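PDB 6TTB: formate dehydrogenase from Staphylococcus aureus, which probably catalyses the NAD-dependent oxidation of formate to carbon dioxide, with hydride passing to the nicotinamide of the cofactor. Local coordinates for residues K189-F194 with A242-A247; Y270-A275 with G296-V301. All blocks are in the same frame, centred on the assembly; numbering follows the deposited sequence.

In the fold
Interactions 1 and 2 are two buried, parallel strand pairings in the same seven-stranded sheet of the NAD-binding domain. Their middle strands, 242-245 and 269-273, are neighbours, so the four strands run side by side, and both contacts reach NAD at the C-terminal ends of their strands. The chemistry of those ends differs with place. At residues 189-194 with 242-247, the C-terminal end offers mainly an aromatic ring to the adenine and a carbonyl oxygen to the ribose on the nicotinamide side. At residues 270-275 with 296-301, polar groups prevail: an asparagine-held turn and two oxygens that meet the nicotinamide carboxamide. The buried strand bodies are joined by backbone bonds and largely apolar side chains.

Interaction 1: residues K189-F194 with A242-A247. With NAD (nicotinamide-adenine-dinucleotide), chain C.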
loop_
_atom_site.group_PDB
_atom_site.type_symbol
_atom_site.label_atom_id
_atom_site.label_comp_id
_atom_site.label_asym_id
_atom_site.label_seq_id
_atom_site.Cartn_x
_atom_site.Cartn_y
_atom_site.Cartn_z
ATOM N N LYS A 189 -4.517 9.522 11.129
ATOM C CA LYS A 189 -3.778 10.513 10.376
ATOM C C LYS A 189 -4.761 11.431 9.663
ATOM O O LYS A 189 -5.924 11.040 9.393
ATOM C CB LYS A 189 -2.879 9.842 9.342
ATOM C CG LYS A 189 -1.896 8.805 9.886
ATOM C CD LYS A 189 -0.534 9.368 10.137
ATOM C CE LYS A 189 0.252 8.557 11.144
ATOM N NZ LYS A 189 -0.686 7.923 12.085
ATOM N N THR A 190 -4.287 12.643 9.295
ATOM C CA THR A 190 -5.156 13.539 8.537
ATOM C C THR A 190 -4.735 13.535 7.099
ATOM O O THR A 190 -3.584 13.834 6.806
ATOM C CB THR A 190 -5.119 14.976 9.076
ATOM O OG1 THR A 190 -5.424 14.950 10.492
ATOM C CG2 THR A 190 -6.007 15.947 8.320
ATOM N N ILE A 191 -5.671 13.198 6.212
ATOM C CA ILE A 191 -5.344 13.102 4.795
ATOM C C ILE A 191 -6.009 14.223 4.014
ATOM O O ILE A 191 -7.228 14.392 4.069
ATOM C CB ILE A 191 -5.681 11.715 4.169
ATOM C CG1 ILE A 191 -5.102 10.530 4.952
ATOM C CG2 ILE A 191 -5.179 11.684 2.762
ATOM C CD1 ILE A 191 -3.743 10.814 5.551
ATOM N N GLY A 192 -5.206 14.897 3.177
ATOM C CA GLY A 192 -5.691 15.982 2.353
ATOM C C GLY A 192 -5.857 15.502 0.933
ATOM O O GLY A 192 -4.934 14.889 0.377
ATOM N N ILE A 193 -7.083 15.669 0.401
ATOM C CA ILE A 193 -7.383 15.268 -0.968
ATOM C C ILE A 193 -7.408 16.527 -1.808
ATOM O O ILE A 193 -8.327 17.319 -1.691
ATOM C CB ILE A 193 -8.719 14.436 -1.069
ATOM C CG1 ILE A 193 -8.634 13.063 -0.369
ATOM C CG2 ILE A 193 -9.198 14.284 -2.498
ATOM C CD1 ILE A 193 -9.622 12.935 0.761
ATOM N N PHE A 194 -6.362 16.715 -2.617
ATOM C CA PHE A 194 -6.311 17.830 -3.528
ATOM C C PHE A 194 -7.075 17.478 -4.791
ATOM O O PHE A 194 -6.574 16.761 -5.632
ATOM C CB PHE A 194 -4.880 18.096 -3.894
ATOM C CG PHE A 194 -4.703 19.251 -4.831
ATOM C CD1 PHE A 194 -4.926 20.569 -4.398
ATOM C CD2 PHE A 194 -4.275 19.036 -6.139
ATOM C CE1 PHE A 194 -4.753 21.632 -5.275
ATOM C CE2 PHE A 194 -4.025 20.096 -6.995
ATOM C CZ PHE A 194 -4.320 21.385 -6.585
ATOM N N ALA A 242 -0.636 13.407 5.043
ATOM C CA ALA A 242 -0.167 13.187 3.679
ATOM C C ALA A 242 -1.216 13.667 2.730
ATOM O O ALA A 242 -2.355 13.840 3.137
ATOM C CB ALA A 242 0.106 11.750 3.432
ATOM N N ILE A 243 -0.840 13.827 1.461
ATOM C CA ILE A 243 -1.715 14.413 0.470
ATOM C C ILE A 243 -1.747 13.524 -0.756
ATOM O O ILE A 243 -0.704 13.043 -1.249
ATOM C CB ILE A 243 -1.197 15.810 0.089
ATOM C CG1 ILE A 243 -1.404 16.826 1.220
ATOM C CG2 ILE A 243 -1.840 16.296 -1.188
ATOM C CD1 ILE A 243 -0.573 18.101 1.103
ATOM N N THR A 244 -2.938 13.358 -1.307
ATOM C CA THR A 244 -3.078 12.644 -2.550
ATOM C C THR A 244 -3.729 13.584 -3.539
ATOM O O THR A 244 -4.660 14.322 -3.171
ATOM C CB THR A 244 -3.804 11.294 -2.333
ATOM O OG1 THR A 244 -3.956 10.582 -3.551
ATOM C CG2 THR A 244 -5.173 11.390 -1.719
ATOM N N ILE A 245 -3.267 13.508 -4.792
ATOM C CA ILE A 245 -3.607 14.456 -5.856
ATOM C C ILE A 245 -4.612 13.818 -6.782
ATOM O O ILE A 245 -4.357 12.737 -7.333
ATOM C CB ILE A 245 -2.347 14.780 -6.659
ATOM C CG1 ILE A 245 -1.166 15.128 -5.744
ATOM C CG2 ILE A 245 -2.618 15.781 -7.744
ATOM C CD1 ILE A 245 -0.887 16.558 -5.504
ATOM N N HIS A 246 -5.710 14.509 -7.007
ATOM C CA HIS A 246 -6.728 14.023 -7.939
ATOM C C HIS A 246 -7.229 15.167 -8.774
ATOM O O HIS A 246 -8.427 15.285 -8.993
ATOM C CB HIS A 246 -7.865 13.223 -7.214
ATOM C CG HIS A 246 -7.288 12.083 -6.439
ATOM N ND1 HIS A 246 -6.767 10.975 -7.080
ATOM C CD2 HIS A 246 -6.847 12.021 -5.138
ATOM C CE1 HIS A 246 -6.226 10.185 -6.180
ATOM N NE2 HIS A 246 -6.251 10.823 -4.972
ATOM N N ALA A 247 -6.292 16.030 -9.172
ATOM C CA ALA A 247 -6.588 17.241 -9.918
ATOM C C ALA A 247 -6.112 17.060 -11.361
ATOM O O ALA A 247 -5.134 16.346 -11.616
ATOM C CB ALA A 247 -5.885 18.403 -9.254
HETATM P PA NAD C . -12.488 15.069 -12.019
HETATM O O1A NAD C . -12.749 16.125 -13.039
HETATM O O2A NAD C . -13.609 14.230 -11.435
HETATM O O5B NAD C . -11.553 15.650 -10.842
HETATM C C5B NAD C . -10.854 16.904 -10.981
HETATM C C4B NAD C . -11.424 17.868 -9.971
HETATM O O4B NAD C . -10.345 18.716 -9.532
HETATM C C3B NAD C . -12.550 18.792 -10.494
HETATM O O3B NAD C . -13.865 18.504 -10.017
HETATM C C2B NAD C . -12.118 20.213 -10.113
HETATM O O2B NAD C . -13.094 20.913 -9.369
HETATM C C1B NAD C . -10.795 20.034 -9.355
HETATM N N9A NAD C . -9.762 20.986 -9.774
HETATM C C8A NAD C . -9.789 21.797 -10.902
HETATM N N7A NAD C . -8.811 22.671 -10.942
HETATM C C5A NAD C . -8.145 22.508 -9.727
HETATM C C6A NAD C . -7.044 23.180 -9.123
HETATM N N6A NAD C . -6.436 24.235 -9.635
HETATM N N1A NAD C . -6.699 22.804 -7.865
HETATM C C2A NAD C . -7.342 21.764 -7.310
HETATM N N3A NAD C . -8.352 21.035 -7.793
HETATM C C4A NAD C . -8.721 21.458 -9.007
HETATM O O3 NAD C . -11.458 14.080 -12.640
HETATM P PN NAD C . -11.133 12.688 -12.013
HETATM O O1N NAD C . -11.926 11.680 -12.804
HETATM O O2N NAD C . -11.317 12.752 -10.525
HETATM O O5D NAD C . -9.557 12.579 -12.372
HETATM C C5D NAD C . -8.570 13.015 -11.388
HETATM C C4D NAD C . -7.262 13.105 -12.092
HETATM O O4D NAD C . -6.675 11.781 -12.111
HETATM C C3D NAD C . -7.407 13.575 -13.559
HETATM O O3D NAD C . -6.862 14.867 -13.778
HETATM C C2D NAD C . -6.748 12.468 -14.388
HETATM O O2D NAD C . -5.780 12.896 -15.336
HETATM C C1D NAD C . -6.096 11.544 -13.375
HETATM N N1N NAD C . -6.335 10.148 -13.774
HETATM C C2N NAD C . -5.225 9.265 -13.941
HETATM C C3N NAD C . -5.429 7.919 -14.321
HETATM C C7N NAD C . -4.292 6.902 -14.212
HETATM O O7N NAD C . -4.313 5.912 -14.942
HETATM N N7N NAD C . -3.314 7.104 -13.306
HETATM C C4N NAD C . -6.751 7.541 -14.763
HETATM C C5N NAD C . -7.830 8.440 -14.622
HETATM C C6N NAD C . -7.594 9.748 -14.153
#
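F194 packs against I243, I245 and A247 while its backbone N-H binds T244 O, so one residue serves both the sheet and the cofactor. The strands are parallel, their axes diverging by 24°, and G192 N to A242 O, T244 N to G192 O and H246 N to F194 O continue the pairing. Followed outward, F194 CB sits 3.8 Å from T244 O and grazes I243 CG2. With CG anti to the backbone N (chi1 -179°), the ring extends along the face shared with I243 and I245. CD2 lies 4.0 Å from I245 CG2, which comes at the ring edge, near its plane. CE2 meets the methyl CB of A247 at 3.4 Å, obliquely. CD1, CE1 and CZ reach the adenine, whose C2A stands over one ring face, offset toward the rim; the F233 ring meets F194 with the planes at about 55°. On the other face of the sheet, I193 CG1 and T244 CG2 lie side by side at 4.1 Å, while T244 OG1 and H246 NE2 share a hydrogen bond of 2.7 Å that ties the imidazole to the strand. A247 O accepts a weak hydrogen bond from NAD O3D. These central strands belong to a Rossmann-type sheet, and 190-194 runs into a glycine-rich turn consistent with the GxGxxG pattern. The chemistry implies division of labour: apolar carbon flanks the adenine, whereas a backbone oxygen addresses the nicotinamide ribose.

Interaction 2: residues Y270-A275 with G296-V301; sequences YLVNTA and GYAGDV. With NAD (nicotinamide-adenine-dinucleotide), chain C.
L271 and N273 donate their backbone N-H groups to G296 O and A298 O, and A298 N returns one to L271 O, joining two parallel strands whose axes approach to 4.6 Å and run 13° from each other. On one face, V272 CG2 meets A298 CB at 4.1 Å, and both side chains rest on D154 and L158 of helix 144-160. On the other, L271 CG touches CD2 of the Y297 ring at 3.8 Å, with L271 CD2 at the ring edge, in its plane; L285 of helix 282-291 lies against both residues. Further along, N273 and Y297 run alongside each other, amide and ring planes 83° apart, joined by a weak hydrogen bond from ND2 to Y297 OH. N273 CG is anti to its own N (chi1 169°) and beside the carbonyl carbon, on the side of the residues that follow, which lets OD1 take the N-H of A275 at 2.8 Å in an Asx turn; ND2 also binds R276 O, so the amide is gripped at both ends. V301 CG2 packs 3.7 Å from OD1, crossing the asparagine at about a right angle. The turn brings T274 O to the cofactor, where it accepts from NAD N7N at 3.3 Å in a nearly straight bond. D300 OD1 accepts a weak hydrogen bond from the same nitrogen, and its OD2 is held by S326 N. Such strand ends help to form the nicotinamide site of a Rossmann-type domain, here at the C-terminal ends of the strands of the beta-alpha-beta unit formed by strand 269-273, helix 282-291 and strand 294-299.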
loop_
_atom_site.group_PDB
_atom_site.type_symbol
_atom_site.label_atom_id
_atom_site.label_comp_id
_atom_site.label_asym_id
_atom_site.label_seq_id
_atom_site.Cartn_x
_atom_site.Cartn_y
_atom_site.Cartn_z
ATOM N N TYR A 270 3.768 12.843 3.608
ATOM C CA TYR A 270 3.873 11.979 2.431
ATOM C C TYR A 270 3.015 12.558 1.308
ATOM O O TYR A 270 2.000 13.189 1.569
ATOM C CB TYR A 270 3.350 10.560 2.724
ATOM C CG TYR A 270 3.992 9.858 3.875
ATOM C CD1 TYR A 270 3.679 10.174 5.205
ATOM C CD2 TYR A 270 4.890 8.831 3.644
ATOM C CE1 TYR A 270 4.257 9.496 6.269
ATOM C CE2 TYR A 270 5.466 8.137 4.700
ATOM C CZ TYR A 270 5.162 8.480 6.016
ATOM O OH TYR A 270 5.785 7.779 7.019
ATOM N N LEU A 271 3.347 12.162 0.064
ATOM C CA LEU A 271 2.712 12.722 -1.102
ATOM C C LEU A 271 2.436 11.604 -2.056
ATOM O O LEU A 271 3.363 10.842 -2.382
ATOM C CB LEU A 271 3.666 13.743 -1.783
ATOM C CG LEU A 271 3.074 14.549 -2.957
ATOM C CD1 LEU A 271 1.781 15.268 -2.581
ATOM C CD2 LEU A 271 4.044 15.503 -3.475
ATOM N N VAL A 272 1.189 11.600 -2.579
ATOM C CA VAL A 272 0.792 10.574 -3.512
ATOM C C VAL A 272 0.141 11.264 -4.672
ATOM O O VAL A 272 -0.723 12.109 -4.500
ATOM C CB VAL A 272 -0.136 9.516 -2.904
ATOM C CG1 VAL A 272 -0.895 8.733 -3.964
ATOM C CG2 VAL A 272 0.655 8.558 -2.095
ATOM N N ASN A 273 0.612 10.901 -5.850
ATOM C CA ASN A 273 0.177 11.548 -7.041
ATOM C C ASN A 273 0.032 10.490 -8.121
ATOM O O ASN A 273 1.016 10.047 -8.694
ATOM C CB ASN A 273 1.120 12.642 -7.442
ATOM C CG ASN A 273 0.811 13.149 -8.828
ATOM O OD1 ASN A 273 -0.331 12.988 -9.308
ATOM N ND2 ASN A 273 1.814 13.790 -9.478
ATOM N N THR A 274 -1.214 10.098 -8.341
ATOM C CA THR A 274 -1.599 9.286 -9.433
ATOM C C THR A 274 -2.488 10.095 -10.411
ATOM O O THR A 274 -3.393 9.510 -11.080
ATOM C CB THR A 274 -2.537 8.251 -8.867
ATOM O OG1 THR A 274 -3.521 8.989 -8.097
ATOM C CG2 THR A 274 -1.788 7.220 -8.063
ATOM N N ALA A 275 -2.332 11.445 -10.410
ATOM C CA ALA A 275 -3.079 12.292 -11.332
ATOM C C ALA A 275 -2.215 12.558 -12.568
ATOM O O ALA A 275 -2.307 11.798 -13.525
ATOM C CB ALA A 275 -3.627 13.518 -10.672
ATOM N N GLY A 296 7.977 10.377 2.279
ATOM C CA GLY A 296 7.854 9.466 1.129
ATOM C C GLY A 296 7.027 10.054 0.003
ATOM O O GLY A 296 6.202 10.940 0.274
ATOM N N TYR A 297 7.235 9.529 -1.258
ATOM C CA TYR A 297 6.356 9.822 -2.422
ATOM C C TYR A 297 6.002 8.515 -3.130
ATOM O O TYR A 297 6.873 7.641 -3.358
ATOM C CB TYR A 297 6.988 10.822 -3.422
ATOM C CG TYR A 297 6.221 11.101 -4.727
ATOM C CD1 TYR A 297 6.361 10.277 -5.827
ATOM C CD2 TYR A 297 5.411 12.224 -4.895
ATOM C CE1 TYR A 297 5.772 10.554 -7.046
ATOM C CE2 TYR A 297 4.739 12.479 -6.099
ATOM C CZ TYR A 297 4.943 11.651 -7.197
ATOM O OH TYR A 297 4.267 11.828 -8.404
ATOM N N ALA A 298 4.713 8.376 -3.447
ATOM C CA ALA A 298 4.273 7.360 -4.393
ATOM C C ALA A 298 3.333 7.957 -5.414
ATOM O O ALA A 298 2.978 9.149 -5.333
ATOM C CB ALA A 298 3.634 6.179 -3.719
ATOM N N GLY A 299 2.929 7.077 -6.357
ATOM C CA GLY A 299 2.151 7.400 -7.536
ATOM C C GLY A 299 2.647 6.619 -8.719
ATOM O O GLY A 299 3.659 5.975 -8.608
ATOM N N ASP A 300 1.993 6.785 -9.878
ATOM C CA ASP A 300 2.280 5.978 -11.063
ATOM C C ASP A 300 2.336 6.850 -12.341
ATOM O O ASP A 300 2.218 6.296 -13.473
ATOM C CB ASP A 300 1.289 4.813 -11.221
ATOM C CG ASP A 300 -0.090 5.220 -11.772
ATOM O OD1 ASP A 300 -0.513 6.412 -11.571
ATOM O OD2 ASP A 300 -0.745 4.365 -12.422
ATOM N N VAL A 301 2.486 8.188 -12.172
ATOM C CA VAL A 301 2.349 9.087 -13.326
ATOM C C VAL A 301 3.633 9.890 -13.472
ATOM O O VAL A 301 4.219 10.264 -12.460
ATOM C CB VAL A 301 1.122 10.010 -13.204
ATOM C CG1 VAL A 301 -0.170 9.285 -13.405
ATOM C CG2 VAL A 301 1.105 10.787 -11.891
HETATM P PA NAD C . -12.488 15.069 -12.019
HETATM O O1A NAD C . -12.749 16.125 -13.039
HETATM O O2A NAD C . -13.609 14.230 -11.435
HETATM O O5B NAD C . -11.553 15.650 -10.842
HETATM C C5B NAD C . -10.854 16.904 -10.981
HETATM C C4B NAD C . -11.424 17.868 -9.971
HETATM O O4B NAD C . -10.345 18.716 -9.532
HETATM C C3B NAD C . -12.550 18.792 -10.494
HETATM O O3B NAD C . -13.865 18.504 -10.017
HETATM C C2B NAD C . -12.118 20.213 -10.113
HETATM O O2B NAD C . -13.094 20.913 -9.369
HETATM C C1B NAD C . -10.795 20.034 -9.355
HETATM N N9A NAD C . -9.762 20.986 -9.774
HETATM C C8A NAD C . -9.789 21.797 -10.902
HETATM N N7A NAD C . -8.811 22.671 -10.942
HETATM C C5A NAD C . -8.145 22.508 -9.727
HETATM C C6A NAD C . -7.044 23.180 -9.123
HETATM N N6A NAD C . -6.436 24.235 -9.635
HETATM N N1A NAD C . -6.699 22.804 -7.865
HETATM C C2A NAD C . -7.342 21.764 -7.310
HETATM N N3A NAD C . -8.352 21.035 -7.793
HETATM C C4A NAD C . -8.721 21.458 -9.007
HETATM O O3 NAD C . -11.458 14.080 -12.640
HETATM P PN NAD C . -11.133 12.688 -12.013
HETATM O O1N NAD C . -11.926 11.680 -12.804
HETATM O O2N NAD C . -11.317 12.752 -10.525
HETATM O O5D NAD C . -9.557 12.579 -12.372
HETATM C C5D NAD C . -8.570 13.015 -11.388
HETATM C C4D NAD C . -7.262 13.105 -12.092
HETATM O O4D NAD C . -6.675 11.781 -12.111
HETATM C C3D NAD C . -7.407 13.575 -13.559
HETATM O O3D NAD C . -6.862 14.867 -13.778
HETATM C C2D NAD C . -6.748 12.468 -14.388
HETATM O O2D NAD C . -5.780 12.896 -15.336
HETATM C C1D NAD C . -6.096 11.544 -13.375
HETATM N N1N NAD C . -6.335 10.148 -13.774
HETATM C C2N NAD C . -5.225 9.265 -13.941
HETATM C C3N NAD C . -5.429 7.919 -14.321
HETATM C C7N NAD C . -4.292 6.902 -14.212
HETATM O O7N NAD C . -4.313 5.912 -14.942
HETATM N N7N NAD C . -3.314 7.104 -13.306
HETATM C C4N NAD C . -6.751 7.541 -14.763
HETATM C C5N NAD C . -7.830 8.440 -14.622
HETATM C C6N NAD C . -7.594 9.748 -14.153
#